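Local coordinates for protein glycoside hydrolase (Streptococcus pneumoniae serotype 4, PDB 6ORH) that probably hydrolyses terminal alpha-L-fucose linkages of host carbohydrate antigens, acting as a family 29 glycoside hydrolase, at residues A24-F29 / P291-I296; F68-L73 / F165-M170; D137-Y142 / K180-F185; L124-A129 / A144-Q149. The protein carries 2 engineered substitutions. All blocks are in the same frame, centred on the assembly; numbering follows the deposited sequence.

How the contacts relate
All four contacts lie in the alpha-L-fucosidase domain. Contacts 1 and 2 are in the core of its barrel, with centres about 9 Å apart. Strands 23-27 and 70-74 are neighbours, joined by Ala25 N to Lys70 O (2.8 Å) and Ala25 O to Ile72 N (2.7 Å). His28 of contact 1 and Trp169 of contact 2 both belong to the glycan pocket. Contacts 3 and 4 share helix 139-154, and their centres are also about 9 Å apart. Contact 4 meets contact 2 where Met170 packs on Tyr146 and Pro126. Contact 3 lies furthest out, its centre about 28 Å from that of contact 1.

Contact 1: A24-F29 / P291-I296; sequences AAFIHF and PLLLNI. With FUC (alpha-L-fucopyranose), chain C.
Ala24, Ala25 and Phe26 pair in parallel with Leu293, Leu294 and Asn295. Four backbone hydrogen bonds of 2.9 Å join strand 24-27 to strand 292-295: Ala24 N to Leu292 O, Leu294 N to Ala24 O, Phe26 N to Leu294 O and Ile296 N to Phe26 O.

The apolar packing lies on the side of Phe26 and Leu293. Leu293 CD2 sits over one face of the Phe26 ring, 3.9 Å from its centroid. His28 CE1 lies over the opposite face, so the phenyl ring is sandwiched. On the same side Leu293 CD1 touches Ala24 CB at 3.7 Å.

The polar contacts centre on Asn295. His28 ND1 donates to Asn295 OD1 at 2.8 Å from above the carbonyl plane, with ring and amide planes 82° apart. His28 N adds a weak bond to the same oxygen. Asn295 ND2 is held by Trp264 O and Ser259 OG, which fixes the amide. The far nitrogen of the imidazole, His28 NE2, meets fucose O4 at 2.7 Å near the ring plane. Asn295 is thus a second-shell residue, consistent with a role in orienting the sugar-binding His28. Parallel strands whose C-terminal ends carry ligand-binding residues are typical of a TIM-barrel active site.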
# COMPACT_ATOMS: atom_id res chain seq x y z
N ALA A 24 -7.88 11.52 -16.94
CA ALA A 24 -9.22 11.89 -17.36
C ALA A 24 -9.83 12.75 -16.27
O ALA A 24 -9.45 12.66 -15.11
CB ALA A 24 -10.07 10.66 -17.62
N ALA A 25 -10.68 13.68 -16.69
CA ALA A 25 -11.35 14.54 -15.74
C ALA A 25 -12.83 14.18 -15.67
O ALA A 25 -13.41 13.83 -16.68
CB ALA A 25 -11.20 15.99 -16.19
N PHE A 26 -13.42 14.30 -14.47
CA PHE A 26 -14.84 14.11 -14.25
C PHE A 26 -15.44 15.48 -13.94
O PHE A 26 -14.77 16.30 -13.30
CB PHE A 26 -15.03 13.28 -12.99
CG PHE A 26 -15.95 12.09 -13.01
CD1 PHE A 26 -17.00 11.94 -13.92
CD2 PHE A 26 -15.82 11.13 -12.00
CE1 PHE A 26 -17.84 10.85 -13.87
CE2 PHE A 26 -16.66 10.02 -11.95
CZ PHE A 26 -17.67 9.89 -12.89
N ILE A 27 -16.67 15.73 -14.41
CA ILE A 27 -17.36 16.96 -14.02
C ILE A 27 -18.72 16.59 -13.45
O ILE A 27 -19.58 16.09 -14.19
CB ILE A 27 -17.46 17.93 -15.23
CG1 ILE A 27 -16.08 18.40 -15.69
CG2 ILE A 27 -18.35 19.11 -14.84
CD1 ILE A 27 -16.07 19.53 -16.75
N HIS A 28 -18.91 16.84 -12.14
CA HIS A 28 -20.20 16.74 -11.47
C HIS A 28 -20.72 18.16 -11.26
O HIS A 28 -20.11 18.93 -10.52
CB HIS A 28 -20.12 16.02 -10.10
CG HIS A 28 -20.01 14.53 -10.17
ND1 HIS A 28 -18.87 13.89 -10.64
CD2 HIS A 28 -20.87 13.55 -9.77
CE1 HIS A 28 -19.05 12.57 -10.54
NE2 HIS A 28 -20.26 12.34 -10.00
N PHE A 29 -21.83 18.48 -11.93
CA PHE A 29 -22.45 19.80 -11.84
C PHE A 29 -23.94 19.62 -12.08
O PHE A 29 -24.35 18.76 -12.86
CB PHE A 29 -21.86 20.69 -12.93
CG PHE A 29 -22.46 22.07 -13.01
CD1 PHE A 29 -22.25 22.98 -11.98
CD2 PHE A 29 -23.25 22.45 -14.08
CE1 PHE A 29 -22.80 24.26 -12.03
CE2 PHE A 29 -23.78 23.73 -14.15
CZ PHE A 29 -23.58 24.63 -13.11
N PRO A 291 -5.70 4.37 -15.18
CA PRO A 291 -5.98 5.80 -15.28
C PRO A 291 -6.56 6.41 -14.02
O PRO A 291 -7.27 5.77 -13.24
CB PRO A 291 -7.01 5.91 -16.43
CG PRO A 291 -6.86 4.61 -17.19
CD PRO A 291 -6.52 3.59 -16.12
N LEU A 292 -6.21 7.70 -13.85
CA LEU A 292 -6.78 8.54 -12.81
C LEU A 292 -7.89 9.37 -13.43
O LEU A 292 -7.62 9.99 -14.47
CB LEU A 292 -5.65 9.43 -12.26
CG LEU A 292 -6.13 10.51 -11.29
CD1 LEU A 292 -6.76 9.87 -10.07
CD2 LEU A 292 -4.97 11.43 -10.89
N LEU A 293 -9.10 9.25 -12.85
CA LEU A 293 -10.26 10.05 -13.25
C LEU A 293 -10.56 11.02 -12.11
O LEU A 293 -11.15 10.63 -11.09
CB LEU A 293 -11.43 9.11 -13.58
CG LEU A 293 -12.79 9.79 -13.82
CD1 LEU A 293 -12.73 10.78 -14.98
CD2 LEU A 293 -13.87 8.74 -14.06
N LEU A 294 -10.09 12.27 -12.29
CA LEU A 294 -10.13 13.26 -11.21
C LEU A 294 -11.30 14.20 -11.44
O LEU A 294 -11.39 14.81 -12.49
CB LEU A 294 -8.81 14.04 -11.20
CG LEU A 294 -8.69 15.10 -10.10
CD1 LEU A 294 -8.65 14.45 -8.71
CD2 LEU A 294 -7.43 15.95 -10.35
N ASN A 295 -12.18 14.29 -10.45
CA ASN A 295 -13.39 15.11 -10.54
C ASN A 295 -13.12 16.55 -10.11
O ASN A 295 -12.56 16.78 -9.04
CB ASN A 295 -14.51 14.55 -9.67
CG ASN A 295 -15.71 15.47 -9.60
OD1 ASN A 295 -16.54 15.52 -10.53
ND2 ASN A 295 -15.86 16.16 -8.48
N ILE A 296 -13.53 17.51 -10.96
CA ILE A 296 -13.38 18.94 -10.69
C ILE A 296 -14.78 19.54 -10.83
O ILE A 296 -15.32 19.56 -11.95
CB ILE A 296 -12.45 19.65 -11.71
CG1 ILE A 296 -11.19 18.85 -12.05
CG2 ILE A 296 -12.16 21.08 -11.22
CD1 ILE A 296 -10.25 18.78 -10.90
C1 FUC C . -21.34 7.28 -6.57
C2 FUC C . -22.40 8.36 -6.70
C3 FUC C . -21.73 9.70 -6.42
C4 FUC C . -20.69 9.99 -7.50
C5 FUC C . -19.67 8.83 -7.50
C6 FUC C . -18.69 8.93 -8.66
O2 FUC C . -23.40 8.08 -5.70
O3 FUC C . -22.74 10.73 -6.40
O4 FUC C . -21.37 10.14 -8.78
O5 FUC C . -20.33 7.50 -7.57

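Contact 2: F68-L73 / F165-M170; sequences FKKLIL and FAEVWM
Lys70 and Glu167 form a buried salt bridge. Lys70 NZ reaches Glu167 OE1 at 2.8 Å and meets that oxygen nearly end-on, in line with its C-O bond. The two side chains cross at about a right angle. The lysine chain is bent at chi3 (54°), which turns its amine toward the acid, while the Glu167 chain runs extended beyond CG. Lys70 CD also rests on Ala166 CB, 4.0 Å away.

Two residues along the strand, Ile72 points to the same side as Lys70. Ile72 CD1 lies 3.5 Å from Glu167 CD, against the carboxylate carbon. Ile72 CD1 also touches Trp169 CD1 at 3.9 Å. One methyl, Ile72 CD1, thus packs against both the acid and the indole.

Further out, Trp169 NE1 bonds to Glu255 OE1, and its rings stack on Phe202 and meet Phe26 edge to face. These partners probably hold the indole, which touches the bound galactose. Lys70 also makes a cation-pi contact with Tyr18.

Strands 70-74 and 167-169 are not neighbours, since strand 119-124 lies between them in the sheet. Their short axes are 8.2 Å apart, and the side chains bridge that gap inside the barrel.

Glu167 OE2 and Glu255 OE2 bring like charges close together in this interior. The ammonium of Lys70 probably offsets part of the negative charge gathered there.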
# COMPACT_ATOMS: atom_id res chain seq x y z
N PHE A 68 -5.10 16.73 -19.05
CA PHE A 68 -6.20 15.78 -19.12
C PHE A 68 -6.52 15.48 -20.58
O PHE A 68 -6.49 16.40 -21.41
CB PHE A 68 -7.40 16.32 -18.33
CG PHE A 68 -7.14 16.41 -16.84
CD1 PHE A 68 -7.34 15.29 -16.05
CD2 PHE A 68 -6.59 17.55 -16.26
CE1 PHE A 68 -7.03 15.30 -14.69
CE2 PHE A 68 -6.29 17.58 -14.90
CZ PHE A 68 -6.53 16.45 -14.11
N LYS A 69 -6.84 14.21 -20.89
CA LYS A 69 -7.03 13.75 -22.27
C LYS A 69 -8.48 13.35 -22.53
O LYS A 69 -8.87 13.15 -23.69
CB LYS A 69 -6.09 12.59 -22.59
CG LYS A 69 -4.62 12.92 -22.36
CD LYS A 69 -4.20 14.09 -23.23
CE LYS A 69 -2.74 14.44 -23.03
NZ LYS A 69 -2.42 15.77 -23.61
N LYS A 70 -9.30 13.37 -21.47
CA LYS A 70 -10.70 12.98 -21.58
C LYS A 70 -11.48 13.71 -20.50
O LYS A 70 -10.95 13.97 -19.42
CB LYS A 70 -10.83 11.46 -21.43
CG LYS A 70 -12.26 10.92 -21.47
CD LYS A 70 -12.32 9.41 -21.74
CE LYS A 70 -11.48 8.60 -20.78
NZ LYS A 70 -11.43 7.19 -21.25
N LEU A 71 -12.71 14.10 -20.83
CA LEU A 71 -13.61 14.79 -19.92
C LEU A 71 -14.92 14.00 -19.88
O LEU A 71 -15.59 13.88 -20.92
CB LEU A 71 -13.83 16.22 -20.47
CG LEU A 71 -14.69 17.19 -19.66
CD1 LEU A 71 -14.65 18.58 -20.29
CD2 LEU A 71 -16.16 16.75 -19.50
N ILE A 72 -15.23 13.44 -18.69
CA ILE A 72 -16.48 12.71 -18.48
C ILE A 72 -17.50 13.63 -17.80
O ILE A 72 -17.33 14.01 -16.65
CB ILE A 72 -16.24 11.40 -17.71
CG1 ILE A 72 -15.13 10.58 -18.38
CG2 ILE A 72 -17.54 10.59 -17.62
CD1 ILE A 72 -14.86 9.23 -17.72
N LEU A 73 -18.57 13.96 -18.54
CA LEU A 73 -19.56 14.93 -18.07
C LEU A 73 -20.78 14.20 -17.52
O LEU A 73 -21.44 13.41 -18.22
CB LEU A 73 -20.00 15.77 -19.29
CG LEU A 73 -21.03 16.86 -18.97
CD1 LEU A 73 -20.43 17.90 -18.01
CD2 LEU A 73 -21.44 17.57 -20.27
N PHE A 165 -17.77 9.65 -28.84
CA PHE A 165 -17.60 9.43 -27.41
C PHE A 165 -16.63 8.29 -27.13
O PHE A 165 -16.64 7.24 -27.79
CB PHE A 165 -18.95 9.11 -26.75
CG PHE A 165 -19.76 10.35 -26.50
CD1 PHE A 165 -19.61 11.05 -25.30
CD2 PHE A 165 -20.68 10.81 -27.44
CE1 PHE A 165 -20.34 12.21 -25.07
CE2 PHE A 165 -21.38 11.99 -27.21
CZ PHE A 165 -21.23 12.69 -26.03
N ALA A 166 -15.78 8.52 -26.11
CA ALA A 166 -14.76 7.57 -25.69
C ALA A 166 -15.19 6.71 -24.50
O ALA A 166 -14.60 5.65 -24.28
CB ALA A 166 -13.47 8.31 -25.38
N GLU A 167 -16.18 7.18 -23.71
CA GLU A 167 -16.55 6.42 -22.53
C GLU A 167 -17.99 6.73 -22.14
O GLU A 167 -18.40 7.89 -22.24
CB GLU A 167 -15.62 6.79 -21.37
CG GLU A 167 -15.80 5.94 -20.09
CD GLU A 167 -14.61 6.03 -19.15
OE1 GLU A 167 -13.50 6.39 -19.60
OE2 GLU A 167 -14.76 5.71 -17.95
N VAL A 168 -18.74 5.69 -21.74
CA VAL A 168 -20.08 5.88 -21.19
C VAL A 168 -20.02 5.39 -19.74
O VAL A 168 -19.49 4.31 -19.51
CB VAL A 168 -21.13 5.09 -22.00
CG1 VAL A 168 -22.49 5.10 -21.30
CG2 VAL A 168 -21.25 5.65 -23.43
N TRP A 169 -20.58 6.17 -18.79
CA TRP A 169 -20.50 5.84 -17.38
C TRP A 169 -21.88 5.45 -16.86
O TRP A 169 -22.83 6.27 -16.92
CB TRP A 169 -19.96 7.06 -16.60
CG TRP A 169 -18.70 6.80 -15.83
CD1 TRP A 169 -17.44 6.70 -16.34
CD2 TRP A 169 -18.58 6.64 -14.40
NE1 TRP A 169 -16.53 6.46 -15.34
CE2 TRP A 169 -17.19 6.48 -14.14
CE3 TRP A 169 -19.49 6.65 -13.32
CZ2 TRP A 169 -16.69 6.30 -12.85
CZ3 TRP A 169 -18.97 6.51 -12.05
CH2 TRP A 169 -17.60 6.30 -11.82
N MET A 170 -21.98 4.22 -16.32
CA MET A 170 -23.21 3.72 -15.71
C MET A 170 -22.95 3.46 -14.22
O MET A 170 -22.53 2.37 -13.81
CB MET A 170 -23.61 2.41 -16.40
CG MET A 170 -23.87 2.63 -17.87
SD MET A 170 -24.28 1.08 -18.66
CE MET A 170 -24.56 1.61 -20.35

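Contact 3: D137-Y142 / K180-F185; sequences DREADY and KVNYEF
Tyr142 and Tyr183 meet obliquely, with Tyr142 CE2 4.0 Å from Tyr183 CE1. Over the centre of the Tyr183 ring lies Val181 O, 4.2 Å above its plane. Val181 CG1 approaches the Tyr142 ring at CD2, 4.2 Å away. Tyr134 joins both tyrosines, packing edge to face with Tyr142 and sharing a hydrogen bond with Tyr183 OH.

This packing sets the first turn of helix 139-154 against the loop that leads into helix 185-196. In this TIM-barrel domain the two helices follow strands 119-124 and 167-169, which are neighbours in the sheet. Arg138 and Glu184 hold the N-cap positions of the two helices, and Glu184 is also the centre of an inverse gamma turn.

Glu139 supplies the direct polar link. Its CG sits between the backbone N and the carbonyl carbon (chi1 58°), and the extended chain then carries the carboxylate to the loop backbone. Asn182 N donates to Glu139 OE2 at 2.9 Å in a nearly straight bond of 167°. A water donates to Glu139 OE2 at 2.6 Å and also to Lys180 O. A second water donates to Ala140 O and, at 2.8 Å, to Glu184 OE2.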
# COMPACT_ATOMS: atom_id res chain seq x y z
N ASP A 137 -42.56 -2.16 -11.47
CA ASP A 137 -43.75 -2.41 -12.27
C ASP A 137 -43.69 -1.73 -13.63
O ASP A 137 -44.51 -2.01 -14.51
CB ASP A 137 -45.01 -1.89 -11.59
CG ASP A 137 -45.39 -2.67 -10.35
OD1 ASP A 137 -44.82 -3.72 -10.13
OD2 ASP A 137 -46.25 -2.19 -9.62
N ARG A 138 -42.73 -0.81 -13.80
CA ARG A 138 -42.63 -0.05 -15.03
C ARG A 138 -41.22 -0.14 -15.61
O ARG A 138 -40.81 0.76 -16.35
CB ARG A 138 -42.93 1.43 -14.78
CG ARG A 138 -44.29 1.66 -14.12
CD ARG A 138 -44.58 3.07 -13.70
NE ARG A 138 -45.97 3.17 -13.25
CZ ARG A 138 -46.48 4.23 -12.64
NH1 ARG A 138 -45.75 5.31 -12.39
NH2 ARG A 138 -47.76 4.20 -12.27
N GLU A 139 -40.51 -1.22 -15.27
CA GLU A 139 -39.06 -1.17 -15.54
C GLU A 139 -38.80 -1.31 -17.04
O GLU A 139 -37.81 -0.76 -17.54
CB GLU A 139 -38.26 -2.18 -14.72
CG GLU A 139 -38.70 -3.60 -14.94
CD GLU A 139 -37.97 -4.64 -14.10
OE1 GLU A 139 -38.32 -5.82 -14.24
OE2 GLU A 139 -37.06 -4.27 -13.28
N ALA A 140 -39.69 -1.97 -17.78
CA ALA A 140 -39.49 -1.98 -19.22
C ALA A 140 -39.55 -0.56 -19.77
O ALA A 140 -38.77 -0.19 -20.66
CB ALA A 140 -40.44 -2.94 -19.92
N ASP A 141 -40.47 0.26 -19.25
CA ASP A 141 -40.61 1.63 -19.71
C ASP A 141 -39.39 2.44 -19.27
O ASP A 141 -38.91 3.29 -20.03
CB ASP A 141 -41.92 2.29 -19.26
CG ASP A 141 -43.13 1.91 -20.10
OD1 ASP A 141 -42.95 1.36 -21.18
OD2 ASP A 141 -44.26 2.23 -19.68
N TYR A 142 -38.87 2.18 -18.06
CA TYR A 142 -37.72 2.96 -17.60
C TYR A 142 -36.51 2.63 -18.48
O TYR A 142 -35.78 3.55 -18.90
CB TYR A 142 -37.33 2.73 -16.13
CG TYR A 142 -36.10 3.53 -15.79
CD1 TYR A 142 -36.16 4.91 -15.68
CD2 TYR A 142 -34.84 2.94 -15.74
CE1 TYR A 142 -35.02 5.69 -15.49
CE2 TYR A 142 -33.70 3.69 -15.51
CZ TYR A 142 -33.78 5.07 -15.42
OH TYR A 142 -32.65 5.84 -15.21
N LYS A 180 -36.21 -1.46 -6.89
CA LYS A 180 -35.17 -2.40 -7.32
C LYS A 180 -35.31 -2.72 -8.81
O LYS A 180 -35.49 -3.87 -9.22
CB LYS A 180 -35.17 -3.64 -6.42
CG LYS A 180 -34.93 -3.30 -4.95
CD LYS A 180 -34.29 -4.41 -4.13
CE LYS A 180 -33.96 -3.97 -2.72
NZ LYS A 180 -33.14 -2.73 -2.70
N VAL A 181 -35.19 -1.66 -9.62
CA VAL A 181 -35.28 -1.77 -11.07
C VAL A 181 -34.09 -2.59 -11.58
O VAL A 181 -32.98 -2.44 -11.07
CB VAL A 181 -35.30 -0.36 -11.70
CG1 VAL A 181 -35.14 -0.43 -13.21
CG2 VAL A 181 -36.58 0.40 -11.34
N ASN A 182 -34.35 -3.46 -12.56
CA ASN A 182 -33.31 -4.23 -13.23
C ASN A 182 -33.11 -3.63 -14.62
O ASN A 182 -34.08 -3.22 -15.26
CB ASN A 182 -33.70 -5.71 -13.36
CG ASN A 182 -33.65 -6.48 -12.05
OD1 ASN A 182 -32.88 -6.16 -11.15
ND2 ASN A 182 -34.43 -7.54 -11.97
N TYR A 183 -31.85 -3.58 -15.06
CA TYR A 183 -31.50 -2.87 -16.28
C TYR A 183 -31.25 -3.84 -17.44
O TYR A 183 -30.69 -4.91 -17.25
CB TYR A 183 -30.24 -2.03 -16.03
CG TYR A 183 -30.36 -1.07 -14.88
CD1 TYR A 183 -31.40 -0.14 -14.85
CD2 TYR A 183 -29.49 -1.11 -13.81
CE1 TYR A 183 -31.52 0.75 -13.80
CE2 TYR A 183 -29.60 -0.22 -12.75
CZ TYR A 183 -30.62 0.71 -12.75
OH TYR A 183 -30.74 1.60 -11.74
N GLU A 184 -31.65 -3.41 -18.64
CA GLU A 184 -31.45 -4.18 -19.86
C GLU A 184 -30.04 -3.90 -20.39
O GLU A 184 -29.89 -3.38 -21.49
CB GLU A 184 -32.54 -3.85 -20.88
CG GLU A 184 -33.91 -4.38 -20.46
CD GLU A 184 -35.03 -3.91 -21.37
OE1 GLU A 184 -34.77 -3.69 -22.58
OE2 GLU A 184 -36.18 -3.75 -20.88
N PHE A 185 -29.02 -4.34 -19.63
CA PHE A 185 -27.64 -3.97 -19.93
C PHE A 185 -27.24 -4.37 -21.36
O PHE A 185 -26.65 -3.56 -22.09
CB PHE A 185 -26.72 -4.62 -18.91
CG PHE A 185 -26.69 -3.94 -17.56
CD1 PHE A 185 -26.19 -2.65 -17.44
CD2 PHE A 185 -27.07 -4.62 -16.41
CE1 PHE A 185 -26.11 -2.04 -16.20
CE2 PHE A 185 -26.97 -4.01 -15.16
CZ PHE A 185 -26.48 -2.73 -15.06
O HOH W 1 -36.70 -5.80 -11.17
O HOH W 2 -37.51 -1.90 -22.56

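Contact 4: L124-A129 / A144-Q149; sequences LSPWDA and AYYLAQ
Leu124 and Tyr146 each place CG opposite the backbone N, at chi1 -175° and -167°. The leucine thus reaches toward the helix and the phenol toward the strand end, and they meet from opposite directions. Leu124 CD2 comes down on one face of the Tyr146 ring, 3.8 Å from its centroid and offset toward the rim. The phenol hydroxyl also bonds to the leucine's backbone: Tyr146 OH donates to Leu124 O at 2.7 Å, tilted 23° from the carbonyl plane. One tyrosine is therefore gripped by both the side chain and the carbonyl of Leu124. Ser125 O lies at the ring edge, 3.6 Å from Tyr146 CE2. Pro126 runs alongside the ring, with Pro126 CA 3.7 Å from Tyr146 CE2. Trp188 stacks on the phenol from helix 185-196.

About one turn further along the helix, Gln149 OE1 touches Leu124 CD1 at 3.8 Å, while its NE2 is held by Thr86. Asp128 OD2 stands at the edge of the Tyr145 ring. A water joins the two residues, donating to Asp128 OD2 and accepting from Tyr145 OH, both at 2.7 Å. The main partner of Asp128 is Lys76, through a salt bridge.

Ser125 OG donates to Trp127 O at 2.6 Å, a bond within the loop. It also bonds to His78 ND1, whose NE2 binds the fucose. The arrangement is that of a TIM barrel: helix 139-154 packs back on the strand 119-124 that precedes it, and the loop between them, through Ser125 and His78, probably lies behind the sugar site as a second shell.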
# COMPACT_ATOMS: atom_id res chain seq x y z
N LEU A 124 -24.66 9.00 -17.31
CA LEU A 124 -26.11 9.05 -17.31
C LEU A 124 -26.57 8.09 -16.22
O LEU A 124 -26.45 6.87 -16.38
CB LEU A 124 -26.61 8.59 -18.69
CG LEU A 124 -28.11 8.67 -18.95
CD1 LEU A 124 -28.56 10.12 -19.13
CD2 LEU A 124 -28.42 7.88 -20.24
N SER A 125 -27.06 8.63 -15.10
CA SER A 125 -27.31 7.76 -13.95
C SER A 125 -28.36 6.67 -14.21
O SER A 125 -29.51 6.98 -14.52
CB SER A 125 -27.68 8.59 -12.74
OG SER A 125 -27.97 7.74 -11.62
N PRO A 126 -28.07 5.36 -14.01
CA PRO A 126 -29.13 4.35 -14.05
C PRO A 126 -30.20 4.59 -12.98
O PRO A 126 -31.38 4.59 -13.31
CB PRO A 126 -28.35 3.03 -13.86
CG PRO A 126 -26.99 3.38 -14.44
CD PRO A 126 -26.72 4.76 -13.86
N TRP A 127 -29.78 4.76 -11.71
CA TRP A 127 -30.78 5.14 -10.69
C TRP A 127 -31.34 6.53 -11.02
O TRP A 127 -30.57 7.49 -11.20
CB TRP A 127 -30.13 5.10 -9.29
CG TRP A 127 -31.03 5.58 -8.19
CD1 TRP A 127 -32.38 5.47 -8.11
CD2 TRP A 127 -30.60 6.28 -7.01
NE1 TRP A 127 -32.83 6.08 -6.96
CE2 TRP A 127 -31.76 6.56 -6.25
CE3 TRP A 127 -29.35 6.64 -6.50
CZ2 TRP A 127 -31.68 7.23 -5.03
CZ3 TRP A 127 -29.27 7.31 -5.29
CH2 TRP A 127 -30.43 7.58 -4.56
N ASP A 128 -32.68 6.63 -11.08
CA ASP A 128 -33.32 7.90 -11.37
C ASP A 128 -34.41 8.14 -10.31
O ASP A 128 -35.44 7.46 -10.33
CB ASP A 128 -33.91 7.87 -12.79
CG ASP A 128 -34.35 9.23 -13.28
OD1 ASP A 128 -34.95 9.98 -12.48
OD2 ASP A 128 -34.07 9.53 -14.45
N ALA A 129 -34.14 9.10 -9.42
CA ALA A 129 -35.02 9.41 -8.29
C ALA A 129 -36.20 10.30 -8.70
O ALA A 129 -37.12 10.47 -7.90
CB ALA A 129 -34.22 10.05 -7.18
N ALA A 144 -36.56 1.70 -21.56
CA ALA A 144 -36.72 2.36 -22.85
C ALA A 144 -36.38 3.85 -22.79
O ALA A 144 -35.84 4.40 -23.74
CB ALA A 144 -38.12 2.11 -23.40
N TYR A 145 -36.68 4.50 -21.65
CA TYR A 145 -36.34 5.90 -21.41
C TYR A 145 -34.81 6.04 -21.42
O TYR A 145 -34.26 6.90 -22.13
CB TYR A 145 -36.94 6.34 -20.07
CG TYR A 145 -36.46 7.68 -19.54
CD1 TYR A 145 -36.75 8.85 -20.22
CD2 TYR A 145 -35.68 7.79 -18.39
CE1 TYR A 145 -36.33 10.08 -19.75
CE2 TYR A 145 -35.27 9.02 -17.90
CZ TYR A 145 -35.56 10.17 -18.60
OH TYR A 145 -35.16 11.41 -18.18
N TYR A 146 -34.15 5.18 -20.64
CA TYR A 146 -32.69 5.22 -20.54
C TYR A 146 -32.05 5.04 -21.92
O TYR A 146 -31.16 5.81 -22.32
CB TYR A 146 -32.19 4.20 -19.50
CG TYR A 146 -30.73 4.39 -19.13
CD1 TYR A 146 -29.73 3.82 -19.92
CD2 TYR A 146 -30.37 5.09 -18.00
CE1 TYR A 146 -28.39 4.00 -19.61
CE2 TYR A 146 -29.03 5.28 -17.67
CZ TYR A 146 -28.05 4.76 -18.50
OH TYR A 146 -26.72 4.90 -18.18
N LEU A 147 -32.52 4.01 -22.64
CA LEU A 147 -31.98 3.65 -23.95
C LEU A 147 -32.23 4.78 -24.95
O LEU A 147 -31.35 5.12 -25.75
CB LEU A 147 -32.62 2.33 -24.43
CG LEU A 147 -32.15 1.86 -25.81
CD1 LEU A 147 -30.64 1.63 -25.83
CD2 LEU A 147 -32.88 0.58 -26.22
N ALA A 148 -33.43 5.37 -24.93
CA ALA A 148 -33.71 6.50 -25.81
C ALA A 148 -32.74 7.66 -25.54
O ALA A 148 -32.37 8.36 -26.48
CB ALA A 148 -35.14 6.96 -25.68
N GLN A 149 -32.35 7.87 -24.28
CA GLN A 149 -31.42 8.95 -24.00
C GLN A 149 -30.02 8.58 -24.51
O GLN A 149 -29.33 9.45 -25.05
CB GLN A 149 -31.51 9.37 -22.53
CG GLN A 149 -32.84 10.05 -22.27
CD GLN A 149 -32.87 10.66 -20.90
OE1 GLN A 149 -32.30 10.12 -19.94
NE2 GLN A 149 -33.57 11.77 -20.80
O HOH W 3 -35.03 11.77 -15.54